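Long-range contacts in Xaa-Pro aminopeptidase (Thermococcus sibiricus MM 739, PDB 4RGZ), which probably acts as a zinc-dependent aminopeptidase or prolidase of the M24B peptidase family, hydrolysing peptide bonds next to proline: residues Lys158-Phe163 and Asn359-Leu364; Arg215-Gly220 and Val242-Pro247; Lys11-Phe16 and Pro53-Leu58; Pro274-Asp279 and Gly316-Leu321. All coordinates share one frame; numbering follows the deposited sequence.

Overall arrangement
The four contacts illustrate how loops are fastened to regular elements in a two-domain enzyme. All are partly buried; contact 4 lies nearest the chain's centre, contact 2 farthest, and most touching residues of contact 3 are exposed. Contacts 1 and 2 are neighbours: Leu364 packs on Val243 and Pro247, and the loop 359-364 runs into strand 365-366, parallel to strand 234-243. Contact 4 stands about 28 Å from contact 1, centre to centre, and contact 3, in the N-terminal domain, about 55 Å from contact 2. Their chemistry differs. Aromatic rings of a helix dominate contact 1, one backbone bond and aliphatic packing contact 2, a glutamine amide contact 3, and carbonyls meeting a helix start contact 4.

Contact 1: Lys158-Phe163 and Asn359-Leu364; sequences KVFYRF and NADREL
Helix 143-164 meets the loop that precedes the last short strand, 365-366, through two aromatic residues, Phe160 and Tyr161, which face Ala360 and Asp361. The methyl of Ala360 sits over one face of the Phe160 ring in a CH-pi contact, with CB 3.8 Å from the ring centroid and 26° off the normal. It leans toward the rim, where Phe160 CD2 is 3.5 Å from Ala360 CB. With CG anti to the backbone N (chi1 176°), the Phe160 ring extends from the helix toward the loop. In the pita-bread fold of M24 peptidases the metal site lies in the central sheet, and here Phe160 also touches Tyr227 of strand 222-231; the side chain of Phe160 lies about 12 Å from a bound zinc ion. Asp361 brings OD1 to the edges of both rings, 3.8 Å from Phe160 CE2 and 3.0 Å from Tyr161 CE1. Its carboxylate stands almost perpendicular to the Tyr161 ring, 87° between planes. The phenol oxygen approaches the loop backbone, Tyr161 OH lying 3.6 Å from Ala360 CA. Arg240 donates to the carbonyl of Ala360, and Asp157 accepts from the backbone N of Asn359.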
loop_
_atom_site.group_PDB
_atom_site.type_symbol
_atom_site.label_atom_id
_atom_site.label_comp_id
_atom_site.label_asym_id
_atom_site.label_seq_id
_atom_site.Cartn_x
_atom_site.Cartn_y
_atom_site.Cartn_z
ATOM N N LYS A 158 2.460 12.040 21.429
ATOM C CA LYS A 158 3.757 11.790 22.016
ATOM C C LYS A 158 4.904 11.932 21.006
ATOM O O LYS A 158 5.920 12.535 21.310
ATOM C CB LYS A 158 3.772 10.456 22.749
ATOM C CG LYS A 158 3.371 10.607 24.216
ATOM C CD LYS A 158 3.124 9.259 24.908
ATOM C CE LYS A 158 1.724 8.712 24.594
ATOM N NZ LYS A 158 1.615 7.245 24.830
ATOM N N VAL A 159 4.712 11.395 19.806
ATOM C CA VAL A 159 5.630 11.553 18.677
ATOM C C VAL A 159 5.895 13.051 18.413
ATOM O O VAL A 159 7.041 13.500 18.431
ATOM C CB VAL A 159 5.086 10.793 17.436
ATOM C CG1 VAL A 159 5.850 11.129 16.171
ATOM C CG2 VAL A 159 5.124 9.288 17.699
ATOM N N PHE A 160 4.844 13.835 18.245
ATOM C CA PHE A 160 5.024 15.283 18.180
ATOM C C PHE A 160 6.079 15.863 19.131
ATOM O O PHE A 160 6.950 16.607 18.672
ATOM C CB PHE A 160 3.703 16.016 18.372
ATOM C CG PHE A 160 3.852 17.494 18.409
ATOM C CD1 PHE A 160 3.993 18.204 17.252
ATOM C CD2 PHE A 160 3.890 18.170 19.616
ATOM C CE1 PHE A 160 4.139 19.569 17.272
ATOM C CE2 PHE A 160 4.031 19.543 19.655
ATOM C CZ PHE A 160 4.167 20.248 18.475
ATOM N N TYR A 161 6.010 15.550 20.427
ATOM C CA TYR A 161 6.931 16.148 21.399
ATOM C C TYR A 161 8.338 15.632 21.223
ATOM O O TYR A 161 9.293 16.404 21.198
ATOM C CB TYR A 161 6.474 15.942 22.867
ATOM C CG TYR A 161 5.121 16.547 23.152
ATOM C CD1 TYR A 161 4.907 17.917 22.954
ATOM C CD2 TYR A 161 4.028 15.751 23.561
ATOM C CE1 TYR A 161 3.670 18.482 23.174
ATOM C CE2 TYR A 161 2.767 16.325 23.770
ATOM C CZ TYR A 161 2.600 17.695 23.579
ATOM O OH TYR A 161 1.389 18.321 23.773
ATOM N N ARG A 162 8.482 14.318 21.105
ATOM C CA ARG A 162 9.806 13.743 20.989
ATOM C C ARG A 162 10.444 14.275 19.705
ATOM O O ARG A 162 11.640 14.565 19.671
ATOM C CB ARG A 162 9.759 12.215 21.058
ATOM C CG ARG A 162 10.858 11.619 21.945
ATOM C CD ARG A 162 10.301 10.404 22.656
ATOM N NE ARG A 162 11.309 9.411 23.011
ATOM C CZ ARG A 162 11.485 8.213 22.427
ATOM N NH1 ARG A 162 10.731 7.804 21.396
ATOM N NH2 ARG A 162 12.446 7.415 22.887
ATOM N N PHE A 163 9.613 14.461 18.682
ATOM C CA PHE A 163 10.029 15.047 17.406
ATOM C C PHE A 163 10.603 16.426 17.567
ATOM O O PHE A 163 11.811 16.578 17.470
ATOM C CB PHE A 163 8.881 15.098 16.388
ATOM C CG PHE A 163 9.326 15.435 15.006
ATOM C CD1 PHE A 163 10.248 14.633 14.348
ATOM C CD2 PHE A 163 8.854 16.565 14.380
ATOM C CE1 PHE A 163 10.684 14.949 13.079
ATOM C CE2 PHE A 163 9.270 16.887 13.102
ATOM C CZ PHE A 163 10.186 16.079 12.457
ATOM N N ASN A 359 -4.046 16.632 20.782
ATOM C CA ASN A 359 -3.944 17.829 21.587
ATOM C C ASN A 359 -2.592 18.491 21.625
ATOM O O ASN A 359 -2.346 19.307 22.495
ATOM C CB ASN A 359 -4.344 17.493 23.027
ATOM C CG ASN A 359 -5.846 17.528 23.247
ATOM O OD1 ASN A 359 -6.578 18.357 22.679
ATOM N ND2 ASN A 359 -6.310 16.627 24.086
ATOM N N ALA A 360 -1.697 18.120 20.725
ATOM C CA ALA A 360 -0.355 18.727 20.648
ATOM C C ALA A 360 -0.465 20.251 20.480
ATOM O O ALA A 360 -1.430 20.740 19.896
ATOM C CB ALA A 360 0.418 18.119 19.481
ATOM N N ASP A 361 0.509 20.991 21.013
ATOM C CA ASP A 361 0.576 22.452 20.873
ATOM C C ASP A 361 0.174 22.937 19.446
ATOM O O ASP A 361 0.665 22.422 18.427
ATOM C CB ASP A 361 1.996 22.958 21.184
ATOM C CG ASP A 361 2.509 22.553 22.567
ATOM O OD1 ASP A 361 2.811 21.367 22.788
ATOM O OD2 ASP A 361 2.659 23.436 23.438
ATOM N N ARG A 362 -0.708 23.927 19.395
ATOM C CA ARG A 362 -1.089 24.603 18.157
ATOM C C ARG A 362 -0.443 26.008 18.006
ATOM O O ARG A 362 -0.584 26.651 16.976
ATOM C CB ARG A 362 -2.625 24.670 18.039
ATOM C CG ARG A 362 -3.263 23.313 17.708
ATOM C CD ARG A 362 -4.776 23.274 17.883
ATOM N NE ARG A 362 -5.194 22.977 19.262
ATOM C CZ ARG A 362 -5.306 21.748 19.777
ATOM N NH1 ARG A 362 -5.051 20.673 19.036
ATOM N NH2 ARG A 362 -5.688 21.584 21.033
ATOM N N GLU A 363 0.267 26.487 19.030
ATOM C CA GLU A 363 0.964 27.762 18.939
ATOM C C GLU A 363 2.179 27.641 18.013
ATOM O O GLU A 363 2.693 26.545 17.796
ATOM C CB GLU A 363 1.350 28.285 20.325
ATOM C CG GLU A 363 2.503 27.584 21.040
ATOM C CD GLU A 363 2.111 26.281 21.754
ATOM O OE1 GLU A 363 2.962 25.767 22.535
ATOM O OE2 GLU A 363 0.976 25.758 21.527
ATOM N N LEU A 364 2.617 28.754 17.441
ATOM C CA LEU A 364 3.788 28.731 16.581
ATOM C C LEU A 364 5.097 28.531 17.366
ATOM O O LEU A 364 5.523 29.418 18.103
ATOM C CB LEU A 364 3.859 30.001 15.703
ATOM C CG LEU A 364 5.110 30.039 14.794
ATOM C CD1 LEU A 364 5.230 28.789 13.930
ATOM C CD2 LEU A 364 5.105 31.290 13.930
#

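Contact 2: Arg215-Gly220 and Val242-Pro247; sequences RKIRKG and VVVGPP
Val244 and Ile217 bring together the loop before strand 222-231 and the end of strand 234-243, two strands that form an antiparallel pair of the M24 pita-bread domain. Val244 buries more surface here than any other residue. Its CB lies 3.6 Å from the carbonyl oxygen of Arg218. Beyond it both methyls stay near that same oxygen: CG1, anti to the backbone N (chi1 -154°), has Val244 CG1 to Arg218 O at 4.1 Å, and Val244 CG2 to Arg218 O is 3.9 Å. CG2 alone also packs against the branch methyl of Ile217, Val244 CG2 to Ile217 CG2 being 3.7 Å, the two side chains crossing at about a right angle. Both valine and isoleucine also touch Val223, which links the pair to the sheet. One backbone bond completes the join, from Gly220 N to Val244 O at 2.9 Å. The donor stands 56° out of the carbonyl plane, so it misses the lone-pair directions. Pointing away from Val244 at its CB, Arg218 gives NH2 to Lys216 O at 3.1 Å, in the carbonyl plane, while Asp221 accepts from the Arg218 backbone N and makes a salt bridge with Arg215. Arg218 thus spends its guanidinium on its own loop, while the two segments meet through aliphatic contact and a single backbone bond.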
loop_
_atom_site.group_PDB
_atom_site.type_symbol
_atom_site.label_atom_id
_atom_site.label_comp_id
_atom_site.label_asym_id
_atom_site.label_seq_id
_atom_site.Cartn_x
_atom_site.Cartn_y
_atom_site.Cartn_z
ATOM N N ARG A 215 16.212 17.781 0.492
ATOM C CA ARG A 215 16.377 19.136 0.933
ATOM C C ARG A 215 16.611 19.169 2.442
ATOM O O ARG A 215 15.795 18.657 3.197
ATOM C CB ARG A 215 15.150 19.951 0.543
ATOM C CG ARG A 215 15.256 21.403 0.939
ATOM C CD ARG A 215 13.932 22.150 0.744
ATOM N NE ARG A 215 14.109 23.590 0.969
ATOM C CZ ARG A 215 14.349 24.131 2.159
ATOM N NH1 ARG A 215 14.396 23.372 3.258
ATOM N NH2 ARG A 215 14.529 25.427 2.267
ATOM N N LYS A 216 17.708 19.767 2.886
ATOM C CA LYS A 216 17.954 19.911 4.315
ATOM C C LYS A 216 17.190 21.051 4.991
ATOM O O LYS A 216 17.038 22.150 4.433
ATOM C CB LYS A 216 19.436 20.012 4.604
ATOM C CG LYS A 216 20.134 18.656 4.654
ATOM C CD LYS A 216 21.559 18.766 4.184
ATOM C CE LYS A 216 22.424 17.575 4.593
ATOM N NZ LYS A 216 22.124 16.381 3.753
ATOM N N ILE A 217 16.691 20.779 6.195
ATOM C CA ILE A 217 16.054 21.796 7.015
ATOM C C ILE A 217 17.139 22.728 7.538
ATOM O O ILE A 217 18.165 22.255 8.043
ATOM C CB ILE A 217 15.232 21.159 8.166
ATOM C CG1 ILE A 217 13.803 20.898 7.701
ATOM C CG2 ILE A 217 15.174 22.060 9.396
ATOM C CD1 ILE A 217 13.638 19.715 6.778
ATOM N N ARG A 218 16.913 24.036 7.399
ATOM C CA ARG A 218 17.890 25.039 7.833
ATOM C C ARG A 218 17.168 26.213 8.481
ATOM O O ARG A 218 15.941 26.320 8.383
ATOM C CB ARG A 218 18.767 25.521 6.643
ATOM C CG ARG A 218 18.057 26.545 5.746
ATOM C CD ARG A 218 18.448 26.481 4.274
ATOM N NE ARG A 218 17.974 25.257 3.622
ATOM C CZ ARG A 218 18.330 24.851 2.401
ATOM N NH1 ARG A 218 19.160 25.588 1.663
ATOM N NH2 ARG A 218 17.847 23.707 1.921
ATOM N N LYS A 219 17.941 27.102 9.104
ATOM C CA LYS A 219 17.423 28.326 9.739
ATOM C C LYS A 219 16.559 29.193 8.826
ATOM O O LYS A 219 16.936 29.474 7.699
ATOM C CB LYS A 219 18.575 29.160 10.306
ATOM C CG LYS A 219 19.263 28.499 11.482
ATOM C CD LYS A 219 20.502 29.266 11.909
ATOM C CE LYS A 219 21.290 28.476 12.941
ATOM N NZ LYS A 219 22.650 29.036 13.087
ATOM N N GLY A 220 15.393 29.592 9.313
ATOM C CA GLY A 220 14.488 30.427 8.541
ATOM C C GLY A 220 13.423 29.668 7.802
ATOM O O GLY A 220 12.562 30.272 7.187
ATOM N N VAL A 242 6.071 24.230 12.378
ATOM C CA VAL A 242 7.074 24.831 13.246
ATOM C C VAL A 242 8.048 25.670 12.412
ATOM O O VAL A 242 8.145 25.464 11.206
ATOM C CB VAL A 242 7.856 23.758 14.060
ATOM C CG1 VAL A 242 6.915 22.949 14.953
ATOM C CG2 VAL A 242 8.710 22.844 13.162
ATOM N N VAL A 243 8.757 26.600 13.059
ATOM C CA VAL A 243 9.783 27.434 12.426
ATOM C C VAL A 243 11.144 27.198 13.022
ATOM O O VAL A 243 11.294 27.194 14.234
ATOM C CB VAL A 243 9.497 28.927 12.575
ATOM C CG1 VAL A 243 8.552 29.364 11.483
ATOM C CG2 VAL A 243 8.921 29.275 13.946
ATOM N N VAL A 244 12.135 26.985 12.162
ATOM C CA VAL A 244 13.532 26.982 12.588
ATOM C C VAL A 244 13.954 28.441 12.514
ATOM O O VAL A 244 13.636 29.125 11.531
ATOM C CB VAL A 244 14.421 26.111 11.680
ATOM C CG1 VAL A 244 15.625 25.616 12.435
ATOM C CG2 VAL A 244 13.652 24.909 11.181
ATOM N N GLY A 245 14.626 28.922 13.558
ATOM C CA GLY A 245 14.942 30.349 13.709
ATOM C C GLY A 245 13.710 31.159 14.076
ATOM O O GLY A 245 12.600 30.648 13.980
ATOM N N PRO A 246 13.881 32.424 14.514
ATOM C CA PRO A 246 12.676 33.208 14.746
ATOM C C PRO A 246 11.921 33.407 13.440
ATOM O O PRO A 246 12.529 33.281 12.372
ATOM C CB PRO A 246 13.220 34.532 15.260
ATOM C CG PRO A 246 14.485 34.154 15.923
ATOM C CD PRO A 246 15.075 33.149 14.975
ATOM N N PRO A 247 10.596 33.635 13.518
ATOM C CA PRO A 247 9.820 33.819 12.295
ATOM C C PRO A 247 9.662 35.253 11.837
ATOM O O PRO A 247 9.550 36.181 12.662
ATOM C CB PRO A 247 8.443 33.249 12.654
ATOM C CG PRO A 247 8.359 33.361 14.124
ATOM C CD PRO A 247 9.752 33.260 14.666
#

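Contact 3: Lys11-Phe16 and Pro53-Leu58; sequences KFQAHF and PSEGLL
Gln13 and Phe16, one turn apart on helix 10-16 of the creatinase/prolidase N-terminal domain, both reach the loop Pro53-Glu55, but with quite different conformations. Gln13 has CG anti to its carbonyl carbon (chi1 -74°), and the extended chain carries the amide past Ser54 O to Pro53 O. Its CB and CG pass beside the carbonyl oxygen of Ser54, with Gln13 CB to Ser54 O at 3.2 Å. Farther out, the amide nitrogen donates to the preceding carbonyl, Gln13 NE2 to Pro53 O being 3.2 Å. The donor comes in nearly head-on to that carbonyl, and the acceptor is slightly tilted from the amide plane. Glu55 packs along the amide, its CG 3.2 Å from Gln13 OE1. The Glu55 chain, also extended past CG, passes the glutamine at a slant, its carboxylate turned 76° from the amide.

Phe16 takes the less usual position with CG between the backbone N and the carbonyl carbon (chi1 81°). This swings the ring alongside its own helix, where the carbonyl oxygen of Gln13 lies 3.6 Å above one face, toward the rim. Its CD2 lies over the centre of the Phe12 ring. Phe12 in turn packs on Val133 and Leu137 of helix 131-138. The edge of the Phe16 ring meets the Pro53-Ser54 peptide, which lies near the ring plane, with Phe16 CZ 3.4 Å from Ser54 N and 3.5 Å from Pro53 C.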
loop_
_atom_site.group_PDB
_atom_site.type_symbol
_atom_site.label_atom_id
_atom_site.label_comp_id
_atom_site.label_asym_id
_atom_site.label_seq_id
_atom_site.Cartn_x
_atom_site.Cartn_y
_atom_site.Cartn_z
ATOM N N LYS A 11 -26.920 -5.508 10.939
ATOM C CA LYS A 11 -27.240 -4.103 10.734
ATOM C C LYS A 11 -26.975 -3.864 9.269
ATOM O O LYS A 11 -27.747 -3.193 8.595
ATOM C CB LYS A 11 -26.389 -3.176 11.610
ATOM C CG LYS A 11 -27.179 -2.108 12.374
ATOM C CD LYS A 11 -27.300 -0.750 11.661
ATOM C CE LYS A 11 -28.354 0.168 12.314
ATOM N NZ LYS A 11 -29.731 -0.424 12.487
ATOM N N PHE A 12 -25.906 -4.477 8.771
ATOM C CA PHE A 12 -25.539 -4.326 7.376
ATOM C C PHE A 12 -26.515 -5.077 6.482
ATOM O O PHE A 12 -26.982 -4.543 5.479
ATOM C CB PHE A 12 -24.069 -4.718 7.121
ATOM C CG PHE A 12 -23.672 -4.657 5.670
ATOM C CD1 PHE A 12 -23.909 -3.517 4.913
ATOM C CD2 PHE A 12 -23.072 -5.744 5.061
ATOM C CE1 PHE A 12 -23.560 -3.469 3.575
ATOM C CE2 PHE A 12 -22.709 -5.700 3.724
ATOM C CZ PHE A 12 -22.954 -4.561 2.980
ATOM N N GLN A 13 -26.834 -6.306 6.857
ATOM C CA GLN A 13 -27.939 -7.010 6.228
ATOM C C GLN A 13 -29.202 -6.130 6.265
ATOM O O GLN A 13 -29.644 -5.651 5.222
ATOM C CB GLN A 13 -28.140 -8.398 6.852
ATOM C CG GLN A 13 -27.064 -9.397 6.433
ATOM C CD GLN A 13 -26.917 -10.596 7.369
ATOM O OE1 GLN A 13 -26.942 -10.461 8.593
ATOM N NE2 GLN A 13 -26.741 -11.777 6.789
ATOM N N ALA A 14 -29.736 -5.858 7.458
ATOM C CA ALA A 14 -30.961 -5.062 7.584
ATOM C C ALA A 14 -30.883 -3.834 6.697
ATOM O O ALA A 14 -31.842 -3.531 5.975
ATOM C CB ALA A 14 -31.217 -4.659 9.030
ATOM N N HIS A 15 -29.736 -3.148 6.756
ATOM C CA HIS A 15 -29.450 -1.994 5.906
ATOM C C HIS A 15 -29.466 -2.345 4.441
ATOM O O HIS A 15 -30.177 -1.695 3.680
ATOM C CB HIS A 15 -28.123 -1.313 6.279
ATOM C CG HIS A 15 -28.271 -0.115 7.205
ATOM N ND1 HIS A 15 -28.088 1.148 6.786
ATOM C CD2 HIS A 15 -28.590 -0.037 8.561
ATOM C CE1 HIS A 15 -28.292 1.996 7.816
ATOM N NE2 HIS A 15 -28.594 1.267 8.902
ATOM N N PHE A 16 -28.711 -3.364 4.009
ATOM C CA PHE A 16 -28.713 -3.672 2.568
ATOM C C PHE A 16 -30.073 -4.150 2.104
ATOM O O PHE A 16 -30.383 -4.076 0.915
ATOM C CB PHE A 16 -27.512 -4.504 2.057
ATOM C CG PHE A 16 -27.589 -5.992 2.284
ATOM C CD1 PHE A 16 -28.523 -6.786 1.620
ATOM C CD2 PHE A 16 -26.635 -6.623 3.078
ATOM C CE1 PHE A 16 -28.554 -8.163 1.817
ATOM C CE2 PHE A 16 -26.652 -7.998 3.267
ATOM C CZ PHE A 16 -27.614 -8.768 2.638
ATOM N N PRO A 53 -25.746 -13.364 2.249
ATOM C CA PRO A 53 -26.959 -12.896 1.575
ATOM C C PRO A 53 -27.919 -12.216 2.566
ATOM O O PRO A 53 -27.578 -12.080 3.740
ATOM C CB PRO A 53 -27.571 -14.195 1.035
ATOM C CG PRO A 53 -27.152 -15.233 2.020
ATOM C CD PRO A 53 -25.796 -14.811 2.534
ATOM N N SER A 54 -29.094 -11.796 2.088
ATOM C CA SER A 54 -30.194 -11.270 2.921
ATOM C C SER A 54 -29.996 -11.398 4.437
ATOM O O SER A 54 -29.934 -10.390 5.135
ATOM C CB SER A 54 -31.535 -11.912 2.522
ATOM O OG SER A 54 -32.193 -11.177 1.506
ATOM N N GLU A 55 -29.938 -12.641 4.925
ATOM C CA GLU A 55 -29.647 -12.974 6.334
ATOM C C GLU A 55 -29.472 -14.483 6.588
ATOM O O GLU A 55 -29.457 -15.294 5.654
ATOM C CB GLU A 55 -30.662 -12.361 7.316
ATOM C CG GLU A 55 -30.041 -11.383 8.310
ATOM C CD GLU A 55 -31.049 -10.473 8.992
ATOM O OE1 GLU A 55 -30.670 -9.326 9.325
ATOM O OE2 GLU A 55 -32.217 -10.891 9.196
ATOM N N GLY A 56 -29.326 -14.838 7.861
ATOM C CA GLY A 56 -28.958 -16.188 8.255
ATOM C C GLY A 56 -27.598 -16.128 8.912
ATOM O O GLY A 56 -27.295 -15.172 9.638
ATOM N N LEU A 57 -26.773 -17.137 8.643
ATOM C CA LEU A 57 -25.446 -17.221 9.246
ATOM C C LEU A 57 -24.295 -17.210 8.239
ATOM O O LEU A 57 -24.425 -17.712 7.119
ATOM C CB LEU A 57 -25.345 -18.443 10.164
ATOM C CG LEU A 57 -25.951 -18.278 11.560
ATOM C CD1 LEU A 57 -27.378 -18.817 11.624
ATOM C CD2 LEU A 57 -25.064 -18.971 12.583
ATOM N N LEU A 58 -23.169 -16.643 8.672
ATOM C CA LEU A 58 -21.933 -16.511 7.885
ATOM C C LEU A 58 -21.366 -17.793 7.262
ATOM O O LEU A 58 -21.740 -18.914 7.633
ATOM C CB LEU A 58 -20.834 -15.916 8.768
ATOM C CG LEU A 58 -20.802 -14.436 9.139
ATOM C CD1 LEU A 58 -19.750 -14.194 10.215
ATOM C CD2 LEU A 58 -20.520 -13.602 7.900
#

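Contact 4: Pro274-Asp279 and Gly316-Leu321; sequences PAEVVD and GNKKIL
Glu276 packs its aliphatic stem against the carbonyl oxygen of Asn317, with Glu276 CG 3.2 Å from Asn317 O. The stem gets there because CG sits between the backbone N and the carbonyl carbon (chi1 61°). Beyond CG the chain is extended and runs beside Lys318, pointing the same way; Glu276 OE2 is nevertheless 6.1 Å from Lys318 NZ, too far for a salt bridge, though the opposite charges probably attract weakly. The backbone N of Glu276 donates to the same Asn317 oxygen at 2.9 Å. One residue earlier, Ala275 N donates to Lys319 O at 3.0 Å. Two N-H groups at the start of helix 275-288, where a helix lacks carbonyls of its own to offer, are thus taken up by a loop between two strands of the M24 catalytic domain, with Pro274 at the N-cap position. Pro274 also forms an isolated beta bridge with Ile320, and their side chains lie side by side, Pro274 CG 3.7 Å from Ile320 CD1.

The accepting loop is shaped by an Asx turn: Asn317 OD1 receives Lys319 N at 3.2 Å, from well above the amide carbonyl plane. Asn317 ND2 donates to Tyr312 O and Glu310 OE2. On the inner side of the helix, Leu321 slants across Val278, with Leu321 CD1 3.8 Å from Val278 CG2. Both also touch Ile313 of strand 311-313, and the side chain of Val278 lies about 10 Å from that of Glu330, a zinc ligand in a structure of this protein though not bound to zinc in this chain.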
loop_
_atom_site.group_PDB
_atom_site.type_symbol
_atom_site.label_atom_id
_atom_site.label_comp_id
_atom_site.label_asym_id
_atom_site.label_seq_id
_atom_site.Cartn_x
_atom_site.Cartn_y
_atom_site.Cartn_z
ATOM N N PRO A 274 -24.078 20.801 8.581
ATOM C CA PRO A 274 -23.553 20.140 7.390
ATOM C C PRO A 274 -22.041 20.226 7.329
ATOM O O PRO A 274 -21.444 21.202 7.791
ATOM C CB PRO A 274 -24.228 20.898 6.228
ATOM C CG PRO A 274 -25.440 21.564 6.816
ATOM C CD PRO A 274 -25.063 21.863 8.242
ATOM N N ALA A 275 -21.423 19.192 6.775
ATOM C CA ALA A 275 -19.988 19.110 6.708
ATOM C C ALA A 275 -19.425 20.292 5.939
ATOM O O ALA A 275 -18.353 20.802 6.285
ATOM C CB ALA A 275 -19.576 17.812 6.044
ATOM N N GLU A 276 -20.123 20.700 4.883
ATOM C CA GLU A 276 -19.726 21.896 4.148
ATOM C C GLU A 276 -19.714 23.195 5.000
ATOM O O GLU A 276 -18.812 24.054 4.833
ATOM C CB GLU A 276 -20.566 22.088 2.890
ATOM C CG GLU A 276 -22.058 22.263 3.148
ATOM C CD GLU A 276 -22.822 22.548 1.888
ATOM O OE1 GLU A 276 -22.246 22.464 0.798
ATOM O OE2 GLU A 276 -24.007 22.875 1.982
ATOM N N VAL A 277 -20.691 23.334 5.907
ATOM C CA VAL A 277 -20.754 24.528 6.764
ATOM C C VAL A 277 -19.471 24.624 7.587
ATOM O O VAL A 277 -18.917 25.707 7.774
ATOM C CB VAL A 277 -22.022 24.552 7.641
ATOM C CG1 VAL A 277 -21.955 25.659 8.662
ATOM C CG2 VAL A 277 -23.251 24.767 6.781
ATOM N N VAL A 278 -18.977 23.484 8.036
ATOM C CA VAL A 278 -17.737 23.437 8.816
ATOM C C VAL A 278 -16.562 23.802 7.929
ATOM O O VAL A 278 -15.642 24.538 8.350
ATOM C CB VAL A 278 -17.513 22.052 9.474
ATOM C CG1 VAL A 278 -16.197 22.001 10.234
ATOM C CG2 VAL A 278 -18.667 21.756 10.423
ATOM N N ASP A 279 -16.588 23.323 6.690
ATOM C CA ASP A 279 -15.564 23.678 5.716
ATOM C C ASP A 279 -15.611 25.178 5.435
ATOM O O ASP A 279 -14.584 25.857 5.448
ATOM C CB ASP A 279 -15.757 22.891 4.420
ATOM C CG ASP A 279 -14.757 23.279 3.348
ATOM O OD1 ASP A 279 -13.579 22.875 3.458
ATOM O OD2 ASP A 279 -15.148 23.986 2.396
ATOM N N GLY A 316 -18.322 20.425 -1.297
ATOM C CA GLY A 316 -19.432 19.618 -1.836
ATOM C C GLY A 316 -20.519 19.286 -0.792
ATOM O O GLY A 316 -21.702 19.386 -1.065
ATOM N N ASN A 317 -20.083 18.945 0.424
ATOM C CA ASN A 317 -20.783 17.965 1.237
ATOM C C ASN A 317 -21.961 18.403 2.098
ATOM O O ASN A 317 -21.801 19.071 3.121
ATOM C CB ASN A 317 -19.768 17.196 2.076
ATOM C CG ASN A 317 -20.226 15.799 2.377
ATOM O OD1 ASN A 317 -21.370 15.413 2.069
ATOM N ND2 ASN A 317 -19.337 15.024 2.979
ATOM N N LYS A 318 -23.143 17.969 1.690
ATOM C CA LYS A 318 -24.393 18.350 2.360
ATOM C C LYS A 318 -24.669 17.469 3.581
ATOM O O LYS A 318 -25.621 17.707 4.333
ATOM C CB LYS A 318 -25.557 18.320 1.370
ATOM C CG LYS A 318 -25.556 19.544 0.484
ATOM C CD LYS A 318 -26.684 19.531 -0.509
ATOM C CE LYS A 318 -26.783 20.863 -1.229
ATOM N NZ LYS A 318 -27.992 20.879 -2.116
ATOM N N LYS A 319 -23.810 16.472 3.775
ATOM C CA LYS A 319 -24.003 15.436 4.768
ATOM C C LYS A 319 -24.053 16.055 6.155
ATOM O O LYS A 319 -23.158 16.814 6.534
ATOM C CB LYS A 319 -22.856 14.428 4.680
ATOM C CG LYS A 319 -23.209 13.032 5.149
ATOM C CD LYS A 319 -21.945 12.246 5.460
ATOM C CE LYS A 319 -22.101 10.777 5.094
ATOM N NZ LYS A 319 -22.243 10.549 3.634
ATOM N N ILE A 320 -25.110 15.733 6.890
ATOM C CA ILE A 320 -25.281 16.200 8.255
ATOM C C ILE A 320 -24.289 15.441 9.143
ATOM O O ILE A 320 -24.082 14.249 8.966
ATOM C CB ILE A 320 -26.775 16.075 8.709
ATOM C CG1 ILE A 320 -27.703 16.961 7.844
ATOM C CG2 ILE A 320 -26.980 16.445 10.170
ATOM C CD1 ILE A 320 -27.089 18.276 7.377
ATOM N N LEU A 321 -23.632 16.133 10.054
ATOM C CA LEU A 321 -22.689 15.483 10.949
ATOM C C LEU A 321 -23.418 14.857 12.138
ATOM O O LEU A 321 -24.417 15.406 12.650
ATOM C CB LEU A 321 -21.650 16.485 11.428
ATOM C CG LEU A 321 -20.580 16.873 10.407
ATOM C CD1 LEU A 321 -20.240 18.344 10.485
ATOM C CD2 LEU A 321 -19.337 16.058 10.626
#